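Local coordinates for protein motility-associated killing factor MakB (Vibrio cholerae serotype O1, PDB 6W1W) that is probably one component of a tripartite cytotoxin structurally similar to alpha-pore-forming toxins, at residues S27-T32 / E271-I276; E56-V61 / K136-L141; N63-Q68 / T129-Q134; L212-A217 / K260-T265. One frame throughout, in Å; residues are numbered along the deposited sequence. Where two conformers were deposited one is given.

Contact 1 (S27-T32 / E271-I276)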
loop_
_atom_site.group_PDB
_atom_site.type_symbol
_atom_site.label_atom_id
_atom_site.label_comp_id
_atom_site.label_asym_id
_atom_site.label_seq_id
_atom_site.Cartn_x
_atom_site.Cartn_y
_atom_site.Cartn_z
ATOM N N SER A 27 -1.213 2.910 -0.675
ATOM C CA SER A 27 -1.564 3.963 -1.622
ATOM C C SER A 27 -3.022 3.902 -2.059
ATOM O O SER A 27 -3.551 4.905 -2.554
ATOM C CB SER A 27 -0.659 3.894 -2.856
ATOM O OG SER A 27 -0.848 2.681 -3.565
ATOM N N ASN A 28 -3.687 2.765 -1.886
ATOM C CA ASN A 28 -5.098 2.657 -2.222
ATOM C C ASN A 28 -6.000 2.681 -0.996
ATOM O O ASN A 28 -7.226 2.720 -1.144
ATOM C CB ASN A 28 -5.349 1.396 -3.058
ATOM C CG ASN A 28 -4.918 1.570 -4.506
ATOM O OD1 ASN A 28 -5.620 2.196 -5.302
ATOM N ND2 ASN A 28 -3.754 1.025 -4.851
ATOM N N TYR A 29 -5.427 2.673 0.211
ATOM C CA TYR A 29 -6.220 3.007 1.390
ATOM C C TYR A 29 -6.714 4.444 1.301
ATOM O O TYR A 29 -7.805 4.763 1.790
ATOM C CB TYR A 29 -5.408 2.807 2.668
ATOM C CG TYR A 29 -6.137 3.239 3.921
ATOM C CD1 TYR A 29 -7.010 2.378 4.572
ATOM C CD2 TYR A 29 -5.947 4.509 4.461
ATOM C CE1 TYR A 29 -7.681 2.767 5.717
ATOM C CE2 TYR A 29 -6.613 4.910 5.605
ATOM C CZ TYR A 29 -7.479 4.034 6.231
ATOM O OH TYR A 29 -8.146 4.420 7.372
ATOM N N ASP A 30 -5.918 5.319 0.684
ATOM C CA ASP A 30 -6.391 6.659 0.363
ATOM C C ASP A 30 -7.567 6.598 -0.603
ATOM O O ASP A 30 -8.654 7.122 -0.318
ATOM C CB ASP A 30 -5.244 7.489 -0.217
ATOM C CG ASP A 30 -5.719 8.792 -0.833
ATOM O OD1 ASP A 30 -6.278 9.636 -0.100
ATOM O OD2 ASP A 30 -5.532 8.966 -2.054
ATOM N N ALA A 31 -7.370 5.932 -1.749
ATOM C CA ALA A 31 -8.426 5.822 -2.753
ATOM C C ALA A 31 -9.690 5.205 -2.171
ATOM O O ALA A 31 -10.804 5.642 -2.484
ATOM C CB ALA A 31 -7.935 5.000 -3.942
ATOM N N THR A 32 -9.538 4.189 -1.317
ATOM C CA THR A 32 -10.687 3.642 -0.606
ATOM C C THR A 32 -11.371 4.716 0.234
ATOM O O THR A 32 -12.605 4.761 0.317
ATOM C CB THR A 32 -10.249 2.472 0.283
ATOM O OG1 THR A 32 -9.546 1.497 -0.497
ATOM C CG2 THR A 32 -11.452 1.811 0.960
ATOM N N GLU A 271 -3.903 -1.828 9.143
ATOM C CA GLU A 271 -2.847 -2.600 9.791
ATOM C C GLU A 271 -1.746 -3.023 8.827
ATOM O O GLU A 271 -0.723 -3.548 9.278
ATOM C CB GLU A 271 -3.435 -3.829 10.486
ATOM C CG GLU A 271 -4.539 -3.526 11.493
ATOM C CD GLU A 271 -4.080 -2.669 12.669
ATOM O OE1 GLU A 271 -2.857 -2.527 12.887
ATOM O OE2 GLU A 271 -4.957 -2.141 13.389
ATOM N N GLU A 272 -1.925 -2.811 7.521
ATOM C CA GLU A 272 -0.842 -2.999 6.568
ATOM C C GLU A 272 0.172 -1.866 6.617
ATOM O O GLU A 272 1.276 -2.023 6.082
ATOM C CB GLU A 272 -1.406 -3.141 5.150
ATOM C CG GLU A 272 -2.394 -4.301 4.989
ATOM C CD GLU A 272 -1.799 -5.650 5.373
ATOM O OE1 GLU A 272 -0.711 -5.993 4.861
ATOM O OE2 GLU A 272 -2.416 -6.361 6.195
ATOM N N PHE A 273 -0.175 -0.738 7.246
ATOM C CA PHE A 273 0.810 0.311 7.495
ATOM C C PHE A 273 1.931 -0.187 8.400
ATOM O O PHE A 273 3.095 0.190 8.221
ATOM C CB PHE A 273 0.145 1.532 8.136
ATOM C CG PHE A 273 -0.601 2.416 7.175
ATOM C CD1 PHE A 273 -1.920 2.143 6.832
ATOM C CD2 PHE A 273 0.002 3.547 6.646
ATOM C CE1 PHE A 273 -2.616 2.966 5.962
ATOM C CE2 PHE A 273 -0.686 4.377 5.773
ATOM C CZ PHE A 273 -1.999 4.084 5.429
ATOM N N LEU A 274 1.597 -1.030 9.382
ATOM C CA LEU A 274 2.576 -1.449 10.379
ATOM C C LEU A 274 3.729 -2.240 9.776
ATOM O O LEU A 274 4.796 -2.328 10.396
ATOM C CB LEU A 274 1.898 -2.278 11.470
ATOM C CG LEU A 274 1.045 -1.516 12.488
ATOM C CD1 LEU A 274 0.375 -2.484 13.448
ATOM C CD2 LEU A 274 1.892 -0.507 13.246
ATOM N N LYS A 275 3.544 -2.822 8.589
ATOM C CA LYS A 275 4.633 -3.536 7.936
ATOM C C LYS A 275 5.699 -2.582 7.404
ATOM O O LYS A 275 6.837 -3.006 7.176
ATOM C CB LYS A 275 4.075 -4.414 6.812
ATOM C CG LYS A 275 5.046 -5.456 6.260
ATOM C CD LYS A 275 4.786 -6.854 6.826
ATOM C CE LYS A 275 5.322 -7.017 8.247
ATOM N NZ LYS A 275 6.797 -6.810 8.332
ATOM N N ILE A 276 5.359 -1.303 7.216
ATOM C CA ILE A 276 6.361 -0.312 6.830
ATOM C C ILE A 276 7.405 -0.158 7.927
ATOM O O ILE A 276 8.599 0.016 7.649
ATOM C CB ILE A 276 5.685 1.032 6.491
ATOM C CG1 ILE A 276 5.420 1.134 4.989
ATOM C CG2 ILE A 276 6.521 2.218 6.969
ATOM C CD1 ILE A 276 6.681 1.169 4.153
#

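Contact 2 (E56-V61 / K136-L141)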
loop_
_atom_site.group_PDB
_atom_site.type_symbol
_atom_site.label_atom_id
_atom_site.label_comp_id
_atom_site.label_asym_id
_atom_site.label_seq_id
_atom_site.Cartn_x
_atom_site.Cartn_y
_atom_site.Cartn_z
ATOM N N GLU A 56 -16.256 12.148 6.773
ATOM C CA GLU A 56 -15.771 13.367 6.143
ATOM C C GLU A 56 -14.443 13.805 6.746
ATOM O O GLU A 56 -13.609 14.388 6.043
ATOM C CB GLU A 56 -16.816 14.477 6.262
ATOM C CG GLU A 56 -17.010 15.299 4.992
ATOM C CD GLU A 56 -17.632 14.500 3.858
ATOM O OE1 GLU A 56 -16.909 13.717 3.207
ATOM O OE2 GLU A 56 -18.850 14.647 3.621
ATOM N N ILE A 57 -14.213 13.516 8.025
ATOM C CA ILE A 57 -12.928 13.875 8.615
ATOM C C ILE A 57 -11.899 12.766 8.407
ATOM O O ILE A 57 -10.698 13.048 8.346
ATOM C CB ILE A 57 -13.063 14.245 10.107
ATOM C CG1 ILE A 57 -13.229 13.001 10.974
ATOM C CG2 ILE A 57 -14.218 15.237 10.324
ATOM C CD1 ILE A 57 -13.271 13.309 12.448
ATOM N N LEU A 58 -12.341 11.512 8.280
ATOM C CA LEU A 58 -11.417 10.442 7.907
ATOM C C LEU A 58 -10.805 10.708 6.541
ATOM O O LEU A 58 -9.597 10.525 6.344
ATOM C CB LEU A 58 -12.131 9.091 7.905
ATOM C CG LEU A 58 -11.333 7.932 7.294
ATOM C CD1 LEU A 58 -10.168 7.533 8.190
ATOM C CD2 LEU A 58 -12.223 6.737 7.005
ATOM N N ARG A 59 -11.629 11.129 5.580
ATOM C CA ARG A 59 -11.110 11.554 4.288
ATOM C C ARG A 59 -10.129 12.713 4.451
ATOM O O ARG A 59 -9.078 12.745 3.798
ATOM C CB ARG A 59 -12.272 11.942 3.371
ATOM C CG ARG A 59 -12.044 11.694 1.887
ATOM C CD ARG A 59 -13.106 12.398 1.045
ATOM N NE ARG A 59 -14.414 12.407 1.700
ATOM C CZ ARG A 59 -15.300 11.417 1.625
ATOM N NH1 ARG A 59 -15.025 10.326 0.923
ATOM N NH2 ARG A 59 -16.462 11.515 2.256
ATOM N N ALA A 60 -10.441 13.660 5.343
ATOM C CA ALA A 60 -9.598 14.841 5.502
ATOM C C ALA A 60 -8.348 14.549 6.326
ATOM O O ALA A 60 -7.296 15.153 6.090
ATOM C CB ALA A 60 -10.392 15.983 6.140
ATOM N N VAL A 61 -8.448 13.642 7.302
ATOM C CA VAL A 61 -7.282 13.276 8.098
ATOM C C VAL A 61 -6.191 12.694 7.207
ATOM O O VAL A 61 -4.998 12.956 7.408
ATOM C CB VAL A 61 -7.697 12.302 9.217
ATOM C CG1 VAL A 61 -6.520 11.463 9.662
ATOM C CG2 VAL A 61 -8.276 13.071 10.396
ATOM N N LYS A 136 -5.760 5.502 12.446
ATOM C CA LYS A 136 -6.300 4.760 13.580
ATOM C C LYS A 136 -7.214 5.626 14.441
ATOM O O LYS A 136 -8.170 5.115 15.035
ATOM C CB LYS A 136 -5.159 4.184 14.417
ATOM C CG LYS A 136 -4.513 2.959 13.796
ATOM C CD LYS A 136 -5.572 1.911 13.521
ATOM C CE LYS A 136 -5.125 0.912 12.478
ATOM N NZ LYS A 136 -6.272 0.087 12.012
ATOM N N ASN A 137 -6.944 6.931 14.516
ATOM C CA ASN A 137 -7.794 7.816 15.309
ATOM C C ASN A 137 -9.167 7.984 14.668
ATOM O O ASN A 137 -10.197 7.766 15.318
ATOM C CB ASN A 137 -7.121 9.178 15.490
ATOM C CG ASN A 137 -6.344 9.284 16.794
ATOM O OD1 ASN A 137 -6.551 8.499 17.724
ATOM N ND2 ASN A 137 -5.453 10.274 16.873
ATOM N N ALA A 138 -9.203 8.383 13.393
ATOM C CA ALA A 138 -10.485 8.611 12.732
ATOM C C ALA A 138 -11.293 7.327 12.611
ATOM O O ALA A 138 -12.526 7.377 12.540
ATOM C CB ALA A 138 -10.271 9.231 11.352
ATOM N N GLU A 139 -10.623 6.171 12.584
ATOM C CA GLU A 139 -11.344 4.903 12.566
ATOM C C GLU A 139 -12.075 4.671 13.883
ATOM O O GLU A 139 -13.273 4.363 13.892
ATOM C CB GLU A 139 -10.381 3.751 12.271
ATOM C CG GLU A 139 -10.112 3.518 10.785
ATOM C CD GLU A 139 -8.920 2.607 10.544
ATOM O OE1 GLU A 139 -8.598 1.798 11.441
ATOM O OE2 GLU A 139 -8.296 2.712 9.467
ATOM N N GLU A 140 -11.368 4.828 15.008
ATOM C CA GLU A 140 -11.977 4.593 16.317
ATOM C C GLU A 140 -13.176 5.502 16.553
ATOM O O GLU A 140 -14.093 5.145 17.303
ATOM C CB GLU A 140 -10.937 4.787 17.420
ATOM C CG GLU A 140 -11.434 4.448 18.820
ATOM C CD GLU A 140 -10.402 4.742 19.891
ATOM O OE1 GLU A 140 -9.234 5.006 19.533
ATOM O OE2 GLU A 140 -10.759 4.712 21.088
ATOM N N LEU A 141 -13.188 6.678 15.925
ATOM C CA LEU A 141 -14.355 7.546 16.020
ATOM C C LEU A 141 -15.546 6.935 15.297
ATOM O O LEU A 141 -16.667 6.937 15.820
ATOM C CB LEU A 141 -14.031 8.928 15.456
ATOM C CG LEU A 141 -13.031 9.771 16.246
ATOM C CD1 LEU A 141 -12.799 11.085 15.528
ATOM C CD2 LEU A 141 -13.510 10.006 17.678
#

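Contact 3 (N63-Q68 / T129-Q134)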
loop_
_atom_site.group_PDB
_atom_site.type_symbol
_atom_site.label_atom_id
_atom_site.label_comp_id
_atom_site.label_asym_id
_atom_site.label_seq_id
_atom_site.Cartn_x
_atom_site.Cartn_y
_atom_site.Cartn_z
ATOM N N ASN A 63 -5.738 13.385 4.021
ATOM C CA ASN A 63 -5.307 14.327 2.992
ATOM C C ASN A 63 -3.873 14.797 3.196
ATOM O O ASN A 63 -3.218 15.208 2.231
ATOM C CB ASN A 63 -6.247 15.534 2.960
ATOM C CG ASN A 63 -5.955 16.472 1.806
ATOM O OD1 ASN A 63 -5.137 17.385 1.923
ATOM N ND2 ASN A 63 -6.629 16.253 0.681
ATOM N N GLU A 64 -3.368 14.746 4.427
ATOM C CA GLU A 64 -1.988 15.150 4.672
ATOM C C GLU A 64 -1.011 14.147 4.071
ATOM O O GLU A 64 -0.090 14.523 3.338
ATOM C CB GLU A 64 -1.748 15.308 6.174
ATOM C CG GLU A 64 -0.335 15.721 6.536
ATOM C CD GLU A 64 -0.032 15.504 8.005
ATOM O OE1 GLU A 64 -0.907 14.966 8.719
ATOM O OE2 GLU A 64 1.081 15.868 8.442
ATOM N N PHE A 65 -1.204 12.859 4.370
ATOM C CA PHE A 65 -0.342 11.827 3.804
ATOM C C PHE A 65 -0.597 11.640 2.311
ATOM O O PHE A 65 0.344 11.383 1.550
ATOM C CB PHE A 65 -0.537 10.514 4.571
ATOM C CG PHE A 65 -0.893 9.332 3.702
ATOM C CD1 PHE A 65 -2.218 9.054 3.387
ATOM C CD2 PHE A 65 0.093 8.480 3.227
ATOM C CE1 PHE A 65 -2.550 7.965 2.595
ATOM C CE2 PHE A 65 -0.233 7.387 2.437
ATOM C CZ PHE A 65 -1.557 7.131 2.122
ATOM N N MET A 66 -1.855 11.785 1.878
ATOM C CA MET A 66 -2.218 11.562 0.479
ATOM C C MET A 66 -1.375 12.398 -0.476
ATOM O O MET A 66 -1.066 11.950 -1.585
ATOM C CB MET A 66 -3.708 11.866 0.276
ATOM C CG MET A 66 -4.159 11.994 -1.179
ATOM S SD MET A 66 -5.820 12.689 -1.363
ATOM C CE MET A 66 -5.873 12.970 -3.133
ATOM N N GLN A 67 -0.985 13.603 -0.065
ATOM C CA GLN A 67 -0.177 14.476 -0.906
ATOM C C GLN A 67 1.320 14.292 -0.682
ATOM O O GLN A 67 2.121 14.907 -1.393
ATOM C CB GLN A 67 -0.574 15.937 -0.677
ATOM C CG GLN A 67 -2.048 16.206 -0.956
ATOM C CD GLN A 67 -2.442 17.655 -0.733
ATOM O OE1 GLN A 67 -3.626 17.980 -0.636
ATOM N NE2 GLN A 67 -1.449 18.535 -0.654
ATOM N N GLN A 68 1.718 13.458 0.275
ATOM C CA GLN A 68 3.119 13.099 0.440
ATOM C C GLN A 68 3.464 11.745 -0.165
ATOM O O GLN A 68 4.649 11.464 -0.375
ATOM C CB GLN A 68 3.499 13.098 1.925
ATOM C CG GLN A 68 3.618 14.485 2.527
ATOM C CD GLN A 68 4.663 15.333 1.827
ATOM O OE1 GLN A 68 5.855 15.024 1.857
ATOM N NE2 GLN A 68 4.218 16.408 1.184
ATOM N N THR A 129 4.337 6.701 10.101
ATOM C CA THR A 129 3.976 6.410 11.484
ATOM C C THR A 129 2.973 7.424 12.019
ATOM O O THR A 129 2.153 7.094 12.884
ATOM C CB THR A 129 5.229 6.380 12.362
ATOM O OG1 THR A 129 6.235 5.577 11.732
ATOM C CG2 THR A 129 4.910 5.782 13.726
ATOM N N LYS A 130 3.006 8.653 11.507
ATOM C CA LYS A 130 2.025 9.640 11.936
ATOM C C LYS A 130 0.676 9.408 11.263
ATOM O O LYS A 130 -0.367 9.445 11.926
ATOM C CB LYS A 130 2.543 11.051 11.658
ATOM C CG LYS A 130 1.793 12.131 12.419
ATOM C CD LYS A 130 2.307 13.514 12.073
ATOM C CE LYS A 130 2.187 13.776 10.582
ATOM N NZ LYS A 130 2.571 15.168 10.218
ATOM N N SER A 131 0.678 9.142 9.956
ATOM C CA SER A 131 -0.569 8.880 9.242
ATOM C C SER A 131 -1.210 7.558 9.649
ATOM O O SER A 131 -2.425 7.391 9.484
ATOM C CB SER A 131 -0.321 8.899 7.736
ATOM O OG SER A 131 0.741 8.031 7.392
ATOM N N TYR A 132 -0.429 6.609 10.173
ATOM C CA TYR A 132 -1.030 5.403 10.732
ATOM C C TYR A 132 -1.877 5.741 11.954
ATOM O O TYR A 132 -3.053 5.365 12.036
ATOM C CB TYR A 132 0.048 4.379 11.096
ATOM C CG TYR A 132 -0.471 3.230 11.943
ATOM C CD1 TYR A 132 -1.228 2.209 11.376
ATOM C CD2 TYR A 132 -0.207 3.171 13.308
ATOM C CE1 TYR A 132 -1.706 1.162 12.144
ATOM C CE2 TYR A 132 -0.681 2.127 14.084
ATOM C CZ TYR A 132 -1.430 1.128 13.497
ATOM O OH TYR A 132 -1.903 0.090 14.263
ATOM N N ASN A 133 -1.291 6.467 12.913
ATOM C CA ASN A 133 -2.024 6.847 14.117
ATOM C C ASN A 133 -3.176 7.787 13.791
ATOM O O ASN A 133 -4.223 7.742 14.450
ATOM C CB ASN A 133 -1.078 7.498 15.127
ATOM C CG ASN A 133 -0.017 6.540 15.639
ATOM O OD1 ASN A 133 1.182 6.807 15.532
ATOM N ND2 ASN A 133 -0.453 5.424 16.211
ATOM N N GLN A 134 -3.000 8.644 12.785
ATOM C CA GLN A 134 -4.094 9.494 12.335
ATOM C C GLN A 134 -5.240 8.661 11.774
ATOM O O GLN A 134 -6.408 8.880 12.119
ATOM C CB GLN A 134 -3.577 10.496 11.302
ATOM C CG GLN A 134 -2.850 11.668 11.927
ATOM C CD GLN A 134 -3.628 12.235 13.096
ATOM O OE1 GLN A 134 -3.269 12.036 14.260
ATOM N NE2 GLN A 134 -4.718 12.930 12.793
#

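Contact 4 (L212-A217 / K260-T265). With EDO (1,2-ethanediol), chain C.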
loop_
_atom_site.group_PDB
_atom_site.type_symbol
_atom_site.label_atom_id
_atom_site.label_comp_id
_atom_site.label_asym_id
_atom_site.label_seq_id
_atom_site.Cartn_x
_atom_site.Cartn_y
_atom_site.Cartn_z
ATOM N N LEU A 212 -24.443 2.755 0.658
ATOM C CA LEU A 212 -22.999 2.873 0.803
ATOM C C LEU A 212 -22.324 2.298 -0.434
ATOM O O LEU A 212 -22.856 1.387 -1.077
ATOM C CB LEU A 212 -22.513 2.133 2.054
ATOM C CG LEU A 212 -21.098 2.327 2.606
ATOM C CD1 LEU A 212 -21.108 2.023 4.092
ATOM C CD2 LEU A 212 -20.062 1.452 1.903
ATOM N N SER A 213 -21.143 2.828 -0.756
ATOM C CA SER A 213 -20.395 2.345 -1.913
ATOM C C SER A 213 -18.942 2.768 -1.757
ATOM O O SER A 213 -18.624 3.946 -1.939
ATOM C CB SER A 213 -20.987 2.889 -3.213
ATOM O OG SER A 213 -20.212 3.959 -3.727
ATOM N N PHE A 214 -18.067 1.822 -1.432
ATOM C CA PHE A 214 -16.638 2.090 -1.353
ATOM C C PHE A 214 -15.899 1.231 -2.371
ATOM O O PHE A 214 -16.381 0.175 -2.791
ATOM C CB PHE A 214 -16.093 1.851 0.066
ATOM C CG PHE A 214 -15.760 0.416 0.369
ATOM C CD1 PHE A 214 -16.747 -0.550 0.394
ATOM C CD2 PHE A 214 -14.461 0.041 0.665
ATOM C CE1 PHE A 214 -16.442 -1.867 0.683
ATOM C CE2 PHE A 214 -14.151 -1.276 0.957
ATOM C CZ PHE A 214 -15.144 -2.228 0.966
ATOM N N ALA A 215 -14.718 1.702 -2.767
ATOM C CA ALA A 215 -13.966 1.119 -3.866
ATOM C C ALA A 215 -12.567 0.732 -3.408
ATOM O O ALA A 215 -12.110 1.109 -2.328
ATOM C CB ALA A 215 -13.881 2.087 -5.051
ATOM N N GLY A 216 -11.882 -0.023 -4.260
ATOM C CA GLY A 216 -10.550 -0.502 -3.945
ATOM C C GLY A 216 -9.915 -1.137 -5.159
ATOM O O GLY A 216 -10.601 -1.536 -6.106
ATOM N N ALA A 217 -8.587 -1.226 -5.117
ATOM C CA ALA A 217 -7.814 -1.707 -6.253
ATOM C C ALA A 217 -7.655 -3.218 -6.206
ATOM O O ALA A 217 -7.488 -3.811 -5.135
ATOM C CB ALA A 217 -6.436 -1.050 -6.293
ATOM N N LYS A 260 -20.576 -1.263 9.939
ATOM C CA LYS A 260 -19.620 -1.943 10.807
ATOM C C LYS A 260 -18.603 -2.738 9.995
ATOM O O LYS A 260 -17.413 -2.755 10.329
ATOM C CB LYS A 260 -20.371 -2.834 11.796
ATOM C CG LYS A 260 -19.665 -4.117 12.200
ATOM C CD LYS A 260 -18.494 -3.865 13.127
ATOM C CE LYS A 260 -18.095 -5.128 13.871
ATOM N NZ LYS A 260 -19.073 -5.475 14.943
ATOM N N ALA A 261 -19.040 -3.372 8.902
ATOM C CA ALA A 261 -18.125 -4.173 8.091
ATOM C C ALA A 261 -17.196 -3.311 7.242
ATOM O O ALA A 261 -16.036 -3.683 7.031
ATOM C CB ALA A 261 -18.913 -5.132 7.200
ATOM N N ILE A 262 -17.677 -2.168 6.748
ATOM C CA ILE A 262 -16.801 -1.252 6.017
ATOM C C ILE A 262 -15.698 -0.726 6.932
ATOM O O ILE A 262 -14.524 -0.660 6.540
ATOM C CB ILE A 262 -17.619 -0.105 5.399
ATOM C CG1 ILE A 262 -18.850 -0.665 4.693
ATOM C CG2 ILE A 262 -16.765 0.690 4.421
ATOM C CD1 ILE A 262 -18.517 -1.625 3.577
ATOM N N ILE A 263 -16.053 -0.346 8.163
ATOM C CA ILE A 263 -15.037 0.056 9.133
ATOM C C ILE A 263 -14.108 -1.112 9.433
ATOM O O ILE A 263 -12.880 -0.956 9.474
ATOM C CB ILE A 263 -15.698 0.608 10.414
ATOM C CG1 ILE A 263 -15.856 2.129 10.333
ATOM C CG2 ILE A 263 -14.899 0.236 11.665
ATOM C CD1 ILE A 263 -16.905 2.594 9.357
ATOM N N GLN A 264 -14.676 -2.308 9.612
ATOM C CA GLN A 264 -13.874 -3.478 9.957
ATOM C C GLN A 264 -12.848 -3.803 8.876
ATOM O O GLN A 264 -11.766 -4.317 9.185
ATOM C CB GLN A 264 -14.789 -4.676 10.214
ATOM C CG GLN A 264 -14.076 -5.913 10.724
ATOM C CD GLN A 264 -13.219 -5.636 11.935
ATOM O OE1 GLN A 264 -11.992 -5.672 11.860
ATOM N NE2 GLN A 264 -13.860 -5.360 13.066
ATOM N N THR A 265 -13.153 -3.505 7.609
ATOM C CA THR A 265 -12.155 -3.717 6.564
ATOM C C THR A 265 -11.144 -2.577 6.531
ATOM O O THR A 265 -9.962 -2.808 6.243
ATOM C CB THR A 265 -12.821 -3.892 5.188
ATOM O OG1 THR A 265 -13.664 -2.768 4.903
ATOM C CG2 THR A 265 -13.653 -5.187 5.136
HETATM C C1 EDO C . -10.889 -5.523 -2.987
HETATM O O1 EDO C . -9.551 -5.734 -3.457
HETATM C C2 EDO C . -11.528 -4.370 -3.759
HETATM O O2 EDO C . -12.745 -3.960 -3.121
#

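Contact 1 (S27-T32 / E271-I276)
Tyr29 and Phe273 make this contact ring to ring, between helix 9-35 and the connection from helix 251-270 to helix 276-302. At the start of the connection, Glu271 stays clear of 27-32 and is held by helix 100-151. Its OE2 forms a salt bridge with Lys136, and its OE1 is hydrogen-bonded to Tyr132 OH.

Phe273 does the touching. Its CE1 corner meets one face of the Tyr29 ring, with CE1 4.0 Å from Tyr29 CD2 and 4.1 Å from Tyr29 CG. CZ of Phe273 is the second atom of that edge, 4.1 Å from the same Tyr29 CD2. The approach is therefore over the CG-CD2 side of the tyrosine ring, not over its centre. This is an offset edge-to-face (T-shaped) pair, with centroids 5.7 Å apart and planes at 90°. The Tyr29 ring is carried out from its helix by a CG trans to the backbone N (chi1 175°). Both residues are buried within the long helical bundle of a protein that resembles alpha-pore-forming toxins. Tyr29 also packs on Leu58 and Leu266, and its OH makes a weak hydrogen bond to Glu139.

Beyond Phe273, Leu274 packs on Tyr132 and Ile276 on Phe128. Ile276 N is bonded to Phe273 O at 2.9 Å.

Contact 2 (E56-V61 / K136-L141)
Leu58 and Ala138 face each other where helix 46-66 and helix 100-151 run antiparallel. Their CA atoms are 5.2 Å apart. The short axes approach to 9.3 Å, and their directions differ by 176°.

The CB of Ala138 is the central point. Leu58 CD1 comes within 3.6 Å of that Ala138 CB, and Leu58 CB is 3.9 Å from it. One turn on, Val61 CG2 touches the same Ala138 CB more loosely, at 4.4 Å. The small methyl of Ala138 thus sits against Leu58 and Val61 and lets the two backbones come close. One turn after Ala138, Leu141 meets Ile57. The side chains cross at about a right angle and touch through their CD1 atoms, 3.8 Å apart. Ile57 CG1 lies between its backbone N and carbonyl carbon (chi1 76°), with CD1 extended beyond it. This pair is at the more exposed margin.

Away from Ile57 and Leu141, Lys136 NZ bridges to Glu139 OE1 at 2.9 Å, through the syn lone pair of that oxygen. Lys136 NZ is also hydrogen-bonded to Ser267 O, and Glu139 OE2 to Ser270 OG, which ties the pair to helix 251-270. The contact is apolar packing of antiparallel neighbours in a long helical bundle.

Contact 3 (N63-Q68 / T129-Q134)
Phe65 and Ser131 lie nearest across this pair, with CA atoms 6.2 Å apart; helix 46-66 is weakly bonded and kinked here as it nears its end, while 129-134 is a regular part of helix 100-151.

Two side-chain pairs join the segments. The inner one is apolar. Phe65 CB meets Ser131 CB at 3.6 Å, and Phe65 CG is 4.1 Å from the same Ser131 CB. The ring itself leads away from Ser131 and sees its CB obliquely. It goes instead to helix 9-35, where it packs on Ile26 and Asp30. The Ser131 hydroxyl, between backbone N and carbonyl carbon (chi1 53°), turns back to its own helix and is hydrogen-bonded to Phe128 O and Val127 O. A buried polar atom is thereby satisfied within its own helix, and the serine offers mainly its CB to Phe65.

The outer pair is charged and exposed. Glu64 reaches over with an extended chain, and Lys130 bends at chi3 (58°) to meet it. The two side chains cross at about a right angle. Lys130 NZ forms a salt bridge with Glu64 OE2. Its modelled length is implausibly short, so it is not a measure of strength.

In this protein, then, a buried touch of Phe65 on Ser131 is flanked by an exposed ion pair. Together they join two neighbouring helices of the bundle, at the end of helix 46-66 and the middle of helix 100-151.

Contact 4 (L212-A217 / K260-T265)
Leu212 and Phe214 of the strand both pack on Ile262 of the helix, mostly through apolar contacts. Ile262 CG1 lies 3.6 Å from Leu212 CD1 and 3.7 Å from Leu212 CD2, so the leucine fork sits against one branch. Ile262 CD1 approaches the Phe214 ring at CE1, 3.6 Å away. The segments run nearly parallel, with 18° between strand 212-217 and helix 260-265.

A CH-pi contact adds to this. Ile262 CG2 stands over one face of the Phe214 ring, 4.3 Å from the centroid and 15° off the normal. The first torsion of Ile262 (chi1 -47°) sets CG1 beside the backbone N and CG2 opposite it, which lets both branches reach the strand.

The polar groups take a lesser part. Thr265 OG1 is 4.2 Å from Phe214 CZ, but its hydrogen bond goes to Ile262 O in its own helix. Farther along, Ala217 O accepts a weak bond from a 1,2-ethanediol, probably from the crystallisation liquor. Ala215 O is bonded to Thr32 on helix 9-35.

Leu212 and Phe214 alternate with Ser213 along the edge strand of the sheet. Association of sheet and helix 251-270 therefore rests here on apolar and CH-pi contacts, while polar groups nearby are bonded within their own helix or to other partners.

From the N terminus, helix 9-35 supplies the first half of contact 1, whose long loop closes only at 271-276 and encloses the other three. Helix 46-66 then opens contact 2 and, further on, contact 3. Both close on helix 100-151, contact 3 first, so contact 3 lies within contact 2. Contact 4 comes later in series, from strand 209-220 to helix 251-270. None cross. Contact 1 touches all the others; among these touches, Asp30 packs on Met66 of 63-68 and Thr32 on Phe214 of 212-217. Helix 9-35 thus links the helical bundle to the sheet.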